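Local coordinates for protein ribonucleoside-diphosphate reductase (Pseudomonas aeruginosa, PDB 5IM3) that probably reduces ribonucleoside diphosphates to their deoxy forms for DNA synthesis, and binds the allosteric effector dATP in an N-terminal ATP cone and at a further site, at residues Ala260-Gly265 and Lys274-Asp279; Arg811-Arg816 and Glu838-Asp843. All blocks are in the same frame, centred on the assembly; numbering follows the deposited sequence.

Following the chain from the N terminus, helix 250-267 comes first; contact 1 closes the short loop after it by setting I262 against the 3-10 turn that leads into helix 280-286. The polypeptide then builds the helices of the all-alpha region and the barrel before helix 807-815 begins. There contact 2 closes a longer excursion, with 21 residues and helix 821-829 between its segments, and ties helix 807-815 to the start of helix 842-847. The two neither nest nor cross: they follow in series, their centres about 52 Å apart and their nearest atoms about 34 Å apart, each a local closure of helical structure.

Contact 1 of 2, residues Ala260-Gly265 and Lys274-Asp279; sequences AYIEKG and KLKEFD
No ring or other flat group lies between I262 and its two partners, L275 and K276. Among the flat groups close by, the F278 ring has the carbonyl carbon of L275 at its edge, in plane, and makes a cation-pi contact with R337. The contact belongs to a connection between two helices: helix 250-267 is followed by a loop whose 3-10 turn folds back beside it, and D279 then N-caps helix 280-286 through its OD1. I262 uses both branches. Its chi1 of -63° sends CG2 anti to the backbone N, where CG2 lies 3.9 Å from CG of K276, the two side chains sliding past each other in opposite directions. On the inner side I262 CD1 meets L275 CD1 at 4.2 Å, a modest apolar contact that L275 extends inward to M328 of helix 319-330. I262 also packs on L280, so it touches the next helix as well as the turn before it. On the exposed side the extended chain of K276 slants across toward the helix. K276 CE grazes the backbone of E263, 4.3 Å from E263 CA, while K276 NZ stays 6.1 Å from E263 OE2.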
loop_
_atom_site.group_PDB
_atom_site.type_symbol
_atom_site.label_atom_id
_atom_site.label_comp_id
_atom_site.label_asym_id
_atom_site.label_seq_id
_atom_site.Cartn_x
_atom_site.Cartn_y
_atom_site.Cartn_z
ATOM N N ALA A 260 4.578 5.740 -70.266
ATOM C CA ALA A 260 3.625 4.644 -70.123
ATOM C C ALA A 260 2.893 4.729 -68.793
ATOM O O ALA A 260 1.706 4.394 -68.704
ATOM C CB ALA A 260 4.342 3.300 -70.248
ATOM N N TYR A 261 3.586 5.178 -67.745
ATOM C CA TYR A 261 2.958 5.283 -66.433
ATOM C C TYR A 261 1.904 6.382 -66.422
ATOM O O TYR A 261 0.788 6.181 -65.928
ATOM C CB TYR A 261 4.021 5.543 -65.366
ATOM C CG TYR A 261 3.452 6.012 -64.048
ATOM C CD1 TYR A 261 2.940 5.107 -63.131
ATOM C CD2 TYR A 261 3.428 7.360 -63.724
ATOM C CE1 TYR A 261 2.413 5.533 -61.925
ATOM C CE2 TYR A 261 2.903 7.797 -62.523
ATOM C CZ TYR A 261 2.399 6.879 -61.627
ATOM O OH TYR A 261 1.880 7.309 -60.429
ATOM N N ILE A 262 2.238 7.552 -66.969
ATOM C CA ILE A 262 1.299 8.671 -66.968
ATOM C C ILE A 262 0.060 8.333 -67.785
ATOM O O ILE A 262 -1.063 8.685 -67.408
ATOM C CB ILE A 262 1.988 9.945 -67.492
ATOM C CG1 ILE A 262 3.144 10.346 -66.565
ATOM C CG2 ILE A 262 0.979 11.085 -67.631
ATOM C CD1 ILE A 262 2.714 10.745 -65.166
ATOM N N GLU A 263 0.241 7.656 -68.919
ATOM C CA GLU A 263 -0.898 7.340 -69.776
ATOM C C GLU A 263 -1.865 6.395 -69.074
ATOM O O GLU A 263 -3.080 6.621 -69.071
ATOM C CB GLU A 263 -0.416 6.741 -71.098
ATOM C CG GLU A 263 -1.510 6.618 -72.151
ATOM C CD GLU A 263 -0.972 6.255 -73.524
ATOM O OE1 GLU A 263 0.250 6.014 -73.650
ATOM O OE2 GLU A 263 -1.774 6.213 -74.484
ATOM N N LYS A 264 -1.342 5.327 -68.463
ATOM C CA LYS A 264 -2.211 4.414 -67.727
ATOM C C LYS A 264 -2.728 5.044 -66.442
ATOM O O LYS A 264 -3.858 4.762 -66.027
ATOM C CB LYS A 264 -1.474 3.108 -67.416
ATOM C CG LYS A 264 -1.345 2.152 -68.598
ATOM C CD LYS A 264 -2.709 1.737 -69.150
ATOM C CE LYS A 264 -2.588 0.650 -70.208
ATOM N NZ LYS A 264 -2.187 -0.657 -69.619
ATOM N N GLY A 265 -1.926 5.901 -65.807
ATOM C CA GLY A 265 -2.376 6.550 -64.586
ATOM C C GLY A 265 -3.583 7.439 -64.818
ATOM O O GLY A 265 -4.551 7.410 -64.054
ATOM N N LYS A 274 -3.636 16.589 -66.084
ATOM C CA LYS A 274 -2.781 17.735 -66.381
ATOM C C LYS A 274 -1.316 17.333 -66.508
ATOM O O LYS A 274 -0.544 18.028 -67.176
ATOM C CB LYS A 274 -2.928 18.805 -65.299
ATOM C CG LYS A 274 -4.218 19.594 -65.364
ATOM C CD LYS A 274 -4.140 20.829 -64.481
ATOM C CE LYS A 274 -5.492 21.517 -64.363
ATOM N NZ LYS A 274 -6.000 21.982 -65.686
ATOM N N LEU A 275 -0.907 16.236 -65.866
ATOM C CA LEU A 275 0.487 15.813 -65.948
ATOM C C LEU A 275 0.892 15.432 -67.367
ATOM O O LEU A 275 2.089 15.377 -67.662
ATOM C CB LEU A 275 0.746 14.640 -64.995
ATOM C CG LEU A 275 0.583 14.904 -63.491
ATOM C CD1 LEU A 275 1.328 13.853 -62.670
ATOM C CD2 LEU A 275 1.053 16.301 -63.098
ATOM N N LYS A 276 -0.073 15.174 -68.252
ATOM C CA LYS A 276 0.245 14.963 -69.659
ATOM C C LYS A 276 0.726 16.236 -70.339
ATOM O O LYS A 276 1.317 16.160 -71.422
ATOM C CB LYS A 276 -0.972 14.421 -70.404
ATOM C CG LYS A 276 -1.343 13.003 -70.030
ATOM C CD LYS A 276 -2.597 12.559 -70.757
ATOM C CE LYS A 276 -2.930 11.115 -70.436
ATOM N NZ LYS A 276 -4.216 10.684 -71.046
ATOM N N GLU A 277 0.483 17.401 -69.741
ATOM C CA GLU A 277 0.967 18.658 -70.299
ATOM C C GLU A 277 2.463 18.860 -70.089
ATOM O O GLU A 277 3.011 19.852 -70.579
ATOM C CB GLU A 277 0.196 19.834 -69.691
ATOM C CG GLU A 277 -1.308 19.799 -69.957
ATOM C CD GLU A 277 -2.068 20.872 -69.195
ATOM O OE1 GLU A 277 -1.451 21.553 -68.346
ATOM O OE2 GLU A 277 -3.283 21.033 -69.442
ATOM N N PHE A 278 3.127 17.961 -69.367
ATOM C CA PHE A 278 4.567 18.030 -69.190
ATOM C C PHE A 278 5.276 17.411 -70.388
ATOM O O PHE A 278 4.698 16.637 -71.156
ATOM C CB PHE A 278 4.999 17.303 -67.916
ATOM C CG PHE A 278 4.763 18.080 -66.653
ATOM C CD1 PHE A 278 3.534 18.037 -66.014
ATOM C CD2 PHE A 278 5.779 18.837 -66.089
ATOM C CE1 PHE A 278 3.318 18.743 -64.844
ATOM C CE2 PHE A 278 5.567 19.545 -64.917
ATOM C CZ PHE A 278 4.336 19.496 -64.295
ATOM N N ASP A 279 6.552 17.760 -70.538
ATOM C CA ASP A 279 7.399 17.166 -71.570
ATOM C C ASP A 279 8.001 15.900 -70.976
ATOM O O ASP A 279 9.068 15.921 -70.361
ATOM C CB ASP A 279 8.466 18.149 -72.032
ATOM C CG ASP A 279 9.215 17.661 -73.252
ATOM O OD1 ASP A 279 9.565 16.463 -73.296
ATOM O OD2 ASP A 279 9.448 18.475 -74.170
#

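Contact 2 of 2, residues Arg811-Arg816 and Glu838-Asp843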
loop_
_atom_site.group_PDB
_atom_site.type_symbol
_atom_site.label_atom_id
_atom_site.label_comp_id
_atom_site.label_asym_id
_atom_site.label_seq_id
_atom_site.Cartn_x
_atom_site.Cartn_y
_atom_site.Cartn_z
ATOM N N ARG A 811 28.656 0.942 -36.261
ATOM C CA ARG A 811 29.780 1.504 -37.004
ATOM C C ARG A 811 30.878 1.983 -36.060
ATOM O O ARG A 811 32.068 1.785 -36.331
ATOM C CB ARG A 811 29.294 2.647 -37.898
ATOM C CG ARG A 811 30.336 3.161 -38.878
ATOM C CD ARG A 811 29.703 4.024 -39.959
ATOM N NE ARG A 811 29.093 5.239 -39.420
ATOM C CZ ARG A 811 29.734 6.393 -39.252
ATOM N NH1 ARG A 811 31.017 6.507 -39.576
ATOM N NH2 ARG A 811 29.092 7.441 -38.755
ATOM N N ASP A 812 30.499 2.605 -34.942
ATOM C CA ASP A 812 31.495 3.056 -33.974
ATOM C C ASP A 812 32.134 1.878 -33.251
ATOM O O ASP A 812 33.337 1.897 -32.970
ATOM C CB ASP A 812 30.862 4.018 -32.967
ATOM C CG ASP A 812 30.806 5.450 -33.472
ATOM O OD1 ASP A 812 31.714 5.857 -34.226
ATOM O OD2 ASP A 812 29.855 6.172 -33.105
ATOM N N LEU A 813 31.347 0.847 -32.934
ATOM C CA LEU A 813 31.895 -0.331 -32.271
ATOM C C LEU A 813 32.883 -1.074 -33.154
ATOM O O LEU A 813 33.758 -1.775 -32.630
ATOM C CB LEU A 813 30.770 -1.276 -31.845
ATOM C CG LEU A 813 29.822 -0.742 -30.766
ATOM C CD1 LEU A 813 28.656 -1.698 -30.546
ATOM C CD2 LEU A 813 30.576 -0.504 -29.464
ATOM N N LYS A 814 32.772 -0.939 -34.476
ATOM C CA LYS A 814 33.764 -1.538 -35.362
ATOM C C LYS A 814 35.104 -0.827 -35.235
ATOM O O LYS A 814 36.153 -1.472 -35.128
ATOM C CB LYS A 814 33.272 -1.494 -36.805
ATOM C CG LYS A 814 32.126 -2.432 -37.095
ATOM C CD LYS A 814 31.695 -2.295 -38.536
ATOM C CE LYS A 814 30.803 -3.433 -38.965
ATOM N NZ LYS A 814 30.618 -3.426 -40.439
ATOM N N ALA A 815 35.087 0.509 -35.247
ATOM C CA ALA A 815 36.325 1.269 -35.109
ATOM C C ALA A 815 37.071 0.883 -33.838
ATOM O O ALA A 815 38.298 0.733 -33.852
ATOM C CB ALA A 815 36.018 2.766 -35.117
ATOM N N ARG A 816 36.349 0.718 -32.730
ATOM C CA ARG A 816 36.958 0.276 -31.483
ATOM C C ARG A 816 37.340 -1.198 -31.501
ATOM O O ARG A 816 38.008 -1.658 -30.569
ATOM C CB ARG A 816 36.003 0.529 -30.314
ATOM C CG ARG A 816 35.534 1.969 -30.170
ATOM C CD ARG A 816 36.653 2.883 -29.699
ATOM N NE ARG A 816 36.134 4.156 -29.206
ATOM C CZ ARG A 816 35.769 5.167 -29.987
ATOM N NH1 ARG A 816 35.861 5.060 -31.306
ATOM N NH2 ARG A 816 35.303 6.287 -29.448
ATOM N N GLU A 838 30.692 -3.179 -19.676
ATOM C CA GLU A 838 32.026 -2.692 -19.330
ATOM C C GLU A 838 32.875 -2.388 -20.560
ATOM O O GLU A 838 33.626 -1.407 -20.575
ATOM C CB GLU A 838 32.733 -3.718 -18.437
ATOM C CG GLU A 838 33.040 -5.066 -19.112
ATOM C CD GLU A 838 31.796 -5.784 -19.613
ATOM O OE1 GLU A 838 30.757 -5.719 -18.920
ATOM O OE2 GLU A 838 31.842 -6.383 -20.709
ATOM N N ARG A 839 32.786 -3.225 -21.597
ATOM C CA ARG A 839 33.735 -3.135 -22.700
ATOM C C ARG A 839 33.591 -1.856 -23.517
ATOM O O ARG A 839 34.547 -1.463 -24.194
ATOM C CB ARG A 839 33.585 -4.348 -23.612
ATOM C CG ARG A 839 34.135 -5.631 -23.005
ATOM C CD ARG A 839 33.739 -6.828 -23.836
ATOM N NE ARG A 839 34.280 -6.743 -25.191
ATOM C CZ ARG A 839 33.625 -7.096 -26.293
ATOM N NH1 ARG A 839 32.381 -7.556 -26.227
ATOM N NH2 ARG A 839 34.214 -6.976 -27.475
ATOM N N ILE A 840 32.440 -1.201 -23.477
ATOM C CA ILE A 840 32.244 0.016 -24.269
ATOM C C ILE A 840 32.819 1.203 -23.499
ATOM O O ILE A 840 32.466 1.397 -22.325
ATOM C CB ILE A 840 30.767 0.223 -24.580
ATOM C CG1 ILE A 840 30.364 -0.697 -25.736
ATOM C CG2 ILE A 840 30.471 1.688 -24.933
ATOM C CD1 ILE A 840 28.958 -0.416 -26.291
ATOM N N PRO A 841 33.686 2.011 -24.107
ATOM C CA PRO A 841 34.249 3.157 -23.386
ATOM C C PRO A 841 33.192 4.209 -23.088
ATOM O O PRO A 841 32.118 4.247 -23.691
ATOM C CB PRO A 841 35.320 3.693 -24.343
ATOM C CG PRO A 841 34.893 3.227 -25.691
ATOM C CD PRO A 841 34.226 1.902 -25.473
ATOM N N GLN A 842 33.524 5.083 -22.135
ATOM C CA GLN A 842 32.536 6.020 -21.612
ATOM C C GLN A 842 32.092 7.026 -22.665
ATOM O O GLN A 842 30.956 7.511 -22.610
ATOM C CB GLN A 842 33.098 6.746 -20.387
ATOM C CG GLN A 842 32.052 7.518 -19.589
ATOM C CD GLN A 842 30.987 6.618 -18.991
ATOM O OE1 GLN A 842 31.271 5.496 -18.569
ATOM N NE2 GLN A 842 29.751 7.105 -18.955
ATOM N N ASP A 843 32.959 7.354 -23.628
ATOM C CA ASP A 843 32.567 8.298 -24.670
ATOM C C ASP A 843 31.440 7.742 -25.532
ATOM O O ASP A 843 30.602 8.507 -26.026
ATOM C CB ASP A 843 33.770 8.655 -25.543
ATOM C CG ASP A 843 34.279 7.475 -26.342
ATOM O OD1 ASP A 843 34.426 6.381 -25.758
ATOM O OD2 ASP A 843 34.524 7.641 -27.556
#
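L813 and I840 make the tightly packed half of this contact, two buried side chains crossing at about a right angle. CD2 of L813 reaches the end of the isoleucine chain, 3.6 Å from I840 CD1 and 3.7 Å from I840 CG1. The solvent side is held differently. R816 bends at chi2 (-71°) and turns its guanidinium edge toward the second segment. There R816 NE lies 3.8 Å from P841 CG, and R816 NH2 is modelled in a salt bridge with D843 OD2, at 2.5 Å too short to take at face value. The guanidinium and carboxylate are nearly coplanar, 13° apart, yet the pairing as modelled is one-to-one: D843 OD1 stays 3.8 Å from R816 NH2. The modelled hydrogen bond is also bent, 128° at the hydrogen. Both charged groups are exposed. In the barrel domain, the contact brings helix 807-815 against the start of helix 842-847, where P841 is the N-cap residue and L844 packs on both L813 and R816. M823 of helix 821-829 touches both L813 and I840, so the apolar pair lies between helix 807-815 and these two helices.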